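Local coordinates for inorganic pyrophosphatase (PDB 6LL7), which probably hydrolyses inorganic diphosphate to two phosphates, as a manganese-dependent enzyme of the DHH family (family II pyrophosphatase), at residues Ile71-Glu76 / Val93-Leu98; Val114-Thr119 / Cys142-Asp147. All blocks are in the same frame, centred on the assembly; numbering follows the deposited sequence.

Overall arrangement
Both contacts lie within the DHH-family domain and follow one another along the chain, neither nesting nor crossing. Contact 1 closes first: the chain leaves strand 68-72 and, after a connection without helix, enters the parallel strand 88-94; the ends of the two strands pair, joining the loops that follow them. After strand 108-111 the chain opens contact 2, in which the start of helix 117-128 packs against helix 134-148 and closes a largely helical loop. The two meet at a shared manganese ion, held by Asp73 and His95 from contact 1 and Asp147 from contact 2. His95 ND1 also probably bonds to Val114 O, 3.0 Å away.

Contact 1: residues Ile71-Glu76 / Val93-Leu98; sequences IVDHSE and VDHHKL. With MN (manganese (II) ion), chain F; MN (manganese (II) ion), chain E.
Two neighbouring parallel strands of the DHH-domain sheet pair here at their C-terminal ends, where Ile71-Glu76 and Val93-Leu98 run on into metal-binding loops. Val93 N donates to Ile71 O and Asp73 N to Val93 O, both at 2.9 Å, while the valines of the bridged pair Val72 and Val93 lie side by side on one face. Beyond the strands, Asp73 bridges the two manganese ions: OD1 binds one at 2.1 Å and OD2 the other at 2.2 Å. With CG anti to the backbone N (chi1 -164°), its carboxylate lies alongside the His95 ring, their planes 14° apart, and His95 NE2 joins OD1 on the same ion. The Asp94 carboxylate lies against the Asp73-His74 backbone; its OD1 accepts from His96 ND1 at 2.5 Å through the syn lone pair, and CE1 of the same ring meets Asp73 OD1 in the ring plane. A water joins Asp94 OD2 to Ser75 OG, which also bonds to Gly99. Replacing Asp94 by alanine would remove the carboxylate, and His96 ND1 would probably lose its acceptor, leaving the ring freer to turn and the water short of one partner. Farther out, Lys97 NZ forms a salt bridge with Glu76 OE2 at 3.0 Å. Strand 4-7 flanks strand 68-72, strand 108-111 flanks strand 88-94, and helix 117-128 covers the valines, while Lys295 of helix 294-307 touches both His95 and His96.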
ATOM      1  N   ILE A  71       3.730 -10.124  10.878  1.00 29.69           N
ATOM      2  CA  ILE A  71       2.836  -9.283  10.032  1.00 30.03           C
ATOM      3  C   ILE A  71       3.537  -7.958   9.694  1.00 29.96           C
ATOM      4  O   ILE A  71       4.097  -7.350  10.605  1.00 29.69           O
ATOM      5  CB  ILE A  71       1.508  -9.035  10.753  1.00 30.31           C
ATOM      6  CG1 ILE A  71       0.756 -10.339  11.055  1.00 30.66           C
ATOM      7  CG2 ILE A  71       0.651  -8.057   9.956  1.00 30.29           C
ATOM      8  CD1 ILE A  71      -0.100 -10.844   9.924  1.00 31.31           C
ATOM      9  N   VAL A  72       3.456  -7.512   8.439  1.00 30.17           N
ATOM     10  CA  VAL A  72       3.980  -6.192   7.971  1.00 29.86           C
ATOM     11  C   VAL A  72       2.833  -5.325   7.422  1.00 29.79           C
ATOM     12  O   VAL A  72       2.018  -5.858   6.636  1.00 30.47           O
ATOM     13  CB  VAL A  72       5.062  -6.392   6.905  1.00 29.72           C
ATOM     14  CG1 VAL A  72       5.586  -5.061   6.388  1.00 29.77           C
ATOM     15  CG2 VAL A  72       6.192  -7.266   7.409  1.00 30.00           C
ATOM     16  N   ASP A  73       2.768  -4.052   7.845  1.00 28.72           N
ATOM     17  CA  ASP A  73       2.066  -2.949   7.123  1.00 28.60           C
ATOM     18  C   ASP A  73       0.547  -3.083   7.267  1.00 27.79           C
ATOM     19  O   ASP A  73      -0.184  -2.583   6.393  1.00 27.82           O
ATOM     20  CB  ASP A  73       2.425  -2.967   5.627  1.00 29.23           C
ATOM     21  CG  ASP A  73       2.112  -1.709   4.841  1.00 29.18           C
ATOM     22  OD1 ASP A  73       2.031  -0.628   5.455  1.00 28.63           O
ATOM     23  OD2 ASP A  73       1.968  -1.833   3.600  1.00 30.62           O
ATOM     24  N   HIS A  74       0.084  -3.759   8.296  1.00 27.27           N
ATOM     25  CA  HIS A  74      -1.330  -3.707   8.765  1.00 27.58           C
ATOM     26  C   HIS A  74      -1.417  -4.303  10.180  1.00 26.77           C
ATOM     27  O   HIS A  74      -0.418  -4.864  10.641  1.00 25.83           O
ATOM     28  CB  HIS A  74      -2.248  -4.448   7.783  1.00 27.29           C
ATOM     29  CG  HIS A  74      -2.022  -5.924   7.767  1.00 27.50           C
ATOM     30  ND1 HIS A  74      -2.791  -6.783   8.534  1.00 28.38           N
ATOM     31  CD2 HIS A  74      -1.163  -6.697   7.064  1.00 27.44           C
ATOM     32  CE1 HIS A  74      -2.393  -8.014   8.321  1.00 27.92           C
ATOM     33  NE2 HIS A  74      -1.405  -7.994   7.421  1.00 27.80           N
ATOM     34  N   SER A  75      -2.571  -4.182  10.827  1.00 26.32           N
ATOM     35  CA  SER A  75      -2.911  -4.937  12.054  1.00 27.28           C
ATOM     36  C   SER A  75      -4.390  -5.335  11.999  1.00 28.62           C
ATOM     37  O   SER A  75      -5.047  -5.290  13.051  1.00 27.68           O
ATOM     38  CB  SER A  75      -2.555  -4.158  13.306  1.00 26.62           C
ATOM     39  OG  SER A  75      -3.204  -2.889  13.358  1.00 26.12           O
ATOM     40  N   GLU A  76      -4.861  -5.714  10.805  1.00 30.38           N
ATOM     41  CA  GLU A  76      -6.285  -6.041  10.509  1.00 32.94           C
ATOM     42  C   GLU A  76      -6.434  -7.537  10.194  1.00 32.95           C
ATOM     43  O   GLU A  76      -5.558  -8.099   9.497  1.00 31.48           O
ATOM     44  CB  GLU A  76      -6.806  -5.251   9.305  1.00 34.91           C
ATOM     45  CG  GLU A  76      -6.613  -3.747   9.400  1.00 36.35           C
ATOM     46  CD  GLU A  76      -7.470  -3.071  10.459  1.00 38.36           C
ATOM     47  OE1 GLU A  76      -8.608  -3.566  10.735  1.00 39.10           O
ATOM     48  OE2 GLU A  76      -7.000  -2.044  11.016  1.00 40.38           O
ATOM     49  N   VAL A  93       4.989  -5.330  12.539  1.00 23.36           N
ATOM     50  CA  VAL A  93       5.648  -4.027  12.241  1.00 23.66           C
ATOM     51  C   VAL A  93       4.756  -3.246  11.274  1.00 23.79           C
ATOM     52  O   VAL A  93       4.501  -3.748  10.181  1.00 22.50           O
ATOM     53  CB  VAL A  93       7.072  -4.190  11.690  1.00 23.16           C
ATOM     54  CG1 VAL A  93       7.145  -5.098  10.463  1.00 23.58           C
ATOM     55  CG2 VAL A  93       7.664  -2.831  11.400  1.00 23.23           C
ATOM     56  N   ASP A  94       4.334  -2.044  11.661  1.00 25.65           N
ATOM     57  CA  ASP A  94       3.308  -1.272  10.918  1.00 27.25           C
ATOM     58  C   ASP A  94       3.380   0.212  11.287  1.00 29.03           C
ATOM     59  O   ASP A  94       4.133   0.582  12.214  1.00 30.83           O
ATOM     60  CB  ASP A  94       1.923  -1.841  11.217  1.00 27.40           C
ATOM     61  CG  ASP A  94       0.803  -1.256  10.374  1.00 28.13           C
ATOM     62  OD1 ASP A  94       1.120  -0.675   9.303  1.00 29.48           O
ATOM     63  OD2 ASP A  94      -0.374  -1.393  10.782  1.00 27.71           O
ATOM     64  N   HIS A  95       2.596   1.025  10.583  1.00 30.00           N
ATOM     65  CA  HIS A  95       2.461   2.487  10.790  1.00 30.04           C
ATOM     66  C   HIS A  95       0.993   2.886  10.625  1.00 30.59           C
ATOM     67  O   HIS A  95       0.753   4.047  10.265  1.00 30.99           O
ATOM     68  CB  HIS A  95       3.361   3.241   9.812  1.00 29.54           C
ATOM     69  CG  HIS A  95       3.049   2.993   8.370  1.00 29.70           C
ATOM     70  ND1 HIS A  95       2.455   3.943   7.557  1.00 30.01           N
ATOM     71  CD2 HIS A  95       3.229   1.899   7.597  1.00 29.58           C
ATOM     72  CE1 HIS A  95       2.291   3.444   6.350  1.00 30.00           C
ATOM     73  NE2 HIS A  95       2.766   2.186   6.348  1.00 28.91           N
ATOM     74  N   HIS A  96       0.058   1.969  10.884  1.00 30.58           N
ATOM     75  CA  HIS A  96      -1.398   2.255  10.863  1.00 31.28           C
ATOM     76  C   HIS A  96      -1.964   2.258  12.282  1.00 31.42           C
ATOM     77  O   HIS A  96      -1.254   1.851  13.230  1.00 29.57           O
ATOM     78  CB  HIS A  96      -2.150   1.236  10.013  1.00 32.20           C
ATOM     79  CG  HIS A  96      -1.762   1.289   8.575  1.00 33.46           C
ATOM     80  ND1 HIS A  96      -0.761   0.484   8.044  1.00 33.00           N
ATOM     81  CD2 HIS A  96      -2.216   2.065   7.561  1.00 33.55           C
ATOM     82  CE1 HIS A  96      -0.614   0.773   6.770  1.00 33.82           C
ATOM     83  NE2 HIS A  96      -1.517   1.724   6.445  1.00 33.37           N
ATOM     84  N   LYS A  97      -3.225   2.676  12.368  1.00 32.46           N
ATOM     85  CA  LYS A  97      -4.129   2.486  13.523  1.00 32.42           C
ATOM     86  C   LYS A  97      -4.103   1.012  13.941  1.00 31.21           C
ATOM     87  O   LYS A  97      -3.817   0.136  13.108  1.00 28.88           O
ATOM     88  CB  LYS A  97      -5.533   2.996  13.172  1.00 34.55           C
ATOM     89  CG  LYS A  97      -6.325   2.152  12.174  1.00 35.87           C
ATOM     90  CD  LYS A  97      -7.741   2.692  11.955  1.00 37.55           C
ATOM     91  CE  LYS A  97      -8.651   1.743  11.204  1.00 38.76           C
ATOM     92  NZ  LYS A  97      -8.639   0.380  11.806  1.00 39.29           N
ATOM     93  N   LEU A  98      -4.339   0.758  15.224  1.00 31.58           N
ATOM     94  CA  LEU A  98      -4.329  -0.611  15.778  1.00 32.21           C
ATOM     95  C   LEU A  98      -5.690  -1.253  15.466  1.00 32.88           C
ATOM     96  O   LEU A  98      -6.715  -0.757  15.967  1.00 31.85           O
ATOM     97  CB  LEU A  98      -4.030  -0.562  17.281  1.00 31.95           C
ATOM     98  CG  LEU A  98      -3.978  -1.928  17.968  1.00 31.38           C
ATOM     99  CD1 LEU A  98      -2.826  -2.754  17.435  1.00 31.16           C
ATOM    100  CD2 LEU A  98      -3.933  -1.785  19.466  1.00 31.52           C
TER
HETATM  101 MN    MN F 402       2.679   1.101   4.377  1.00 27.30          MN
HETATM  102 MN    MN E 401       0.450  -1.039   2.244  1.00 31.70          MN
HETATM  103  O   HOH W   1      -1.110  -1.289  13.278  1.00 12.80           O
HETATM  104  O   HOH W   2      -0.317  -0.354   3.812  1.00 21.42           O
HETATM  105  O   HOH W   3       0.673   1.783   3.185  1.00 24.18           O

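Contact 2: residues Val114-Thr119 / Cys142-Asp147; sequences VGCSNT and CAILSD. Unlike the reference sequence in segment 114-119: Ser117 (reference Arg). With MN (manganese (II) ion), chain F.
Ile144, Cys116 and Asp147 bury the most surface where the start of helix 117-128 meets helix 134-148. Ile144 touches two residues of the other segment with its CG1, which lies 3.7 Å from Cys116 SG and also meets Thr119 OG1. The Ile144 and Thr119 side chains cross at about a right angle, and the threonine hydroxyl is hydrogen-bonded to Asp160. Cys116 occupies the N-cap position of helix 117-128. Its SG extends anti to the backbone N (chi1 -163°), which carries the sulfur over to the other helix, 3.5 Å from Ala143 O, and it also accepts a weak, long capping bond from Asn118 N. The same sulfur lies 3.2 Å from Asp147 OD2.

Asp147 carries the contact into the active site. Its OD2 binds manganese at 2.4 Å, and its OD1 accepts a bond at 3.0 Å from a water on the same ion, so both carboxylate oxygens face the metal site. CB of Asp147 packs on Gly115 O at 3.2 Å, setting the base of this side chain against the turn before the helix. The other ligands of this ion include Asp15, Asp73 and His95. Ser117, where the reference sequence has arginine, bonds to Asp15 through OG, which stops 4.0 Å short of the manganese. Next to it, Asn118 rests its amide on the methyl group of Ala143, with ND2 3.6 Å from CB, while donating to the other oxygen of Asp15.

Helix 14-29 flanks the junction, touching Cys116, Asn118 and Ala143; helix 158-171 packs on Cys116 and Ile144, and helix 176-188 touches Cys142 and Leu145 of helix 134-148.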
ATOM      1  N   VAL A 114       4.251   6.905  11.488  1.00 29.91           N
ATOM      2  CA  VAL A 114       5.112   7.333  10.356  1.00 29.81           C
ATOM      3  C   VAL A 114       4.395   6.933   9.067  1.00 30.64           C
ATOM      4  O   VAL A 114       3.259   6.405   9.160  1.00 29.82           O
ATOM      5  CB  VAL A 114       6.525   6.740  10.457  1.00 28.98           C
ATOM      6  CG1 VAL A 114       7.245   7.280  11.669  1.00 28.42           C
ATOM      7  CG2 VAL A 114       6.522   5.217  10.459  1.00 28.95           C
ATOM      8  N   GLY A 115       5.013   7.212   7.923  1.00 31.16           N
ATOM      9  CA  GLY A 115       4.399   7.036   6.592  1.00 32.62           C
ATOM     10  C   GLY A 115       4.716   5.691   5.957  1.00 33.35           C
ATOM     11  O   GLY A 115       4.196   5.449   4.839  1.00 35.39           O
ATOM     12  N   CYS A 116       5.518   4.836   6.605  1.00 32.91           N
ATOM     13  CA  CYS A 116       6.025   3.590   5.981  1.00 32.53           C
ATOM     14  C   CYS A 116       6.598   2.582   6.993  1.00 32.70           C
ATOM     15  O   CYS A 116       7.508   2.953   7.779  1.00 34.39           O
ATOM     16  CB  CYS A 116       7.106   3.936   4.972  1.00 32.46           C
ATOM     17  SG  CYS A 116       7.455   2.592   3.817  1.00 32.41           S
ATOM     18  N   SER A 117       6.158   1.319   6.893  1.00 30.51           N
ATOM     19  CA  SER A 117       6.646   0.180   7.709  1.00 29.30           C
ATOM     20  C   SER A 117       8.174   0.077   7.597  1.00 28.77           C
ATOM     21  O   SER A 117       8.848  -0.226   8.596  1.00 28.91           O
ATOM     22  CB  SER A 117       5.974  -1.111   7.321  1.00 28.89           C
ATOM     23  OG  SER A 117       4.573  -0.960   7.193  1.00 28.65           O
ATOM     24  N   ASN A 118       8.708   0.355   6.419  1.00 28.49           N
ATOM     25  CA  ASN A 118      10.157   0.208   6.127  1.00 27.86           C
ATOM     26  C   ASN A 118      10.940   1.255   6.936  1.00 26.40           C
ATOM     27  O   ASN A 118      12.092   1.022   7.226  1.00 25.92           O
ATOM     28  CB  ASN A 118      10.392   0.221   4.613  1.00 27.18           C
ATOM     29  CG  ASN A 118      10.341  -1.173   4.027  1.00 28.06           C
ATOM     30  OD1 ASN A 118      11.370  -1.821   3.886  1.00 27.91           O
ATOM     31  ND2 ASN A 118       9.158  -1.664   3.696  1.00 27.13           N
ATOM     32  N   THR A 119      10.318   2.371   7.305  1.00 27.26           N
ATOM     33  CA  THR A 119      10.930   3.384   8.209  1.00 27.59           C
ATOM     34  C   THR A 119      11.147   2.776   9.596  1.00 26.68           C
ATOM     35  O   THR A 119      12.229   3.001  10.175  1.00 25.23           O
ATOM     36  CB  THR A 119      10.076   4.643   8.326  1.00 27.99           C
ATOM     37  OG1 THR A 119      10.004   5.166   6.999  1.00 28.32           O
ATOM     38  CG2 THR A 119      10.643   5.655   9.303  1.00 28.23           C
ATOM     39  N   CYS A 142      12.984   2.721  -1.524  1.00 31.64           N
ATOM     40  CA  CYS A 142      11.951   2.771  -2.597  1.00 32.02           C
ATOM     41  C   CYS A 142      10.553   2.560  -2.011  1.00 30.94           C
ATOM     42  O   CYS A 142       9.594   3.210  -2.497  1.00 30.48           O
ATOM     43  CB  CYS A 142      12.200   1.699  -3.658  1.00 32.65           C
ATOM     44  SG  CYS A 142      13.606   2.054  -4.731  1.00 33.79           S
ATOM     45  N   ALA A 143      10.434   1.646  -1.046  1.00 30.00           N
ATOM     46  CA  ALA A 143       9.183   1.401  -0.293  1.00 30.54           C
ATOM     47  C   ALA A 143       8.721   2.704   0.357  1.00 30.99           C
ATOM     48  O   ALA A 143       7.498   2.988   0.299  1.00 31.71           O
ATOM     49  CB  ALA A 143       9.364   0.330   0.744  1.00 29.88           C
ATOM     50  N   ILE A 144       9.643   3.482   0.936  1.00 30.89           N
ATOM     51  CA  ILE A 144       9.253   4.738   1.648  1.00 30.80           C
ATOM     52  C   ILE A 144       8.844   5.796   0.609  1.00 30.28           C
ATOM     53  O   ILE A 144       7.840   6.516   0.869  1.00 30.45           O
ATOM     54  CB  ILE A 144      10.348   5.232   2.613  1.00 30.05           C
ATOM     55  CG1 ILE A 144      10.770   4.133   3.592  1.00 29.12           C
ATOM     56  CG2 ILE A 144       9.871   6.485   3.337  1.00 30.05           C
ATOM     57  CD1 ILE A 144      12.203   4.261   4.055  1.00 28.93           C
ATOM     58  N   LEU A 145       9.566   5.886  -0.516  1.00 29.93           N
ATOM     59  CA  LEU A 145       9.247   6.827  -1.634  1.00 29.87           C
ATOM     60  C   LEU A 145       7.901   6.419  -2.258  1.00 29.98           C
ATOM     61  O   LEU A 145       7.132   7.280  -2.676  1.00 29.80           O
ATOM     62  CB  LEU A 145      10.376   6.815  -2.659  1.00 29.60           C
ATOM     63  CG  LEU A 145      11.730   7.354  -2.180  1.00 29.54           C
ATOM     64  CD1 LEU A 145      12.782   7.165  -3.260  1.00 29.83           C
ATOM     65  CD2 LEU A 145      11.667   8.815  -1.805  1.00 29.81           C
ATOM     66  N   SER A 146       7.606   5.126  -2.284  1.00 30.70           N
ATOM     67  CA  SER A 146       6.323   4.573  -2.784  1.00 31.14           C
ATOM     68  C   SER A 146       5.183   5.027  -1.873  1.00 30.39           C
ATOM     69  O   SER A 146       4.270   5.655  -2.382  1.00 29.76           O
ATOM     70  CB  SER A 146       6.398   3.079  -2.907  1.00 31.76           C
ATOM     71  OG  SER A 146       5.126   2.565  -3.260  1.00 32.84           O
ATOM     72  N   ASP A 147       5.306   4.772  -0.566  1.00 30.62           N
ATOM     73  CA  ASP A 147       4.290   5.036   0.489  1.00 30.89           C
ATOM     74  C   ASP A 147       4.063   6.541   0.661  1.00 30.37           C
ATOM     75  O   ASP A 147       2.886   6.936   0.790  1.00 30.93           O
ATOM     76  CB  ASP A 147       4.706   4.424   1.842  1.00 32.41           C
ATOM     77  CG  ASP A 147       3.919   3.189   2.267  1.00 32.30           C
ATOM     78  OD1 ASP A 147       2.913   2.922   1.595  1.00 34.01           O
ATOM     79  OD2 ASP A 147       4.302   2.524   3.289  1.00 31.39           O
TER
HETATM   80 MN    MN F 402       2.679   1.101   4.377  1.00 27.30          MN
HETATM   81  O   HOH W   3       0.673   1.783   3.185  1.00 24.18           O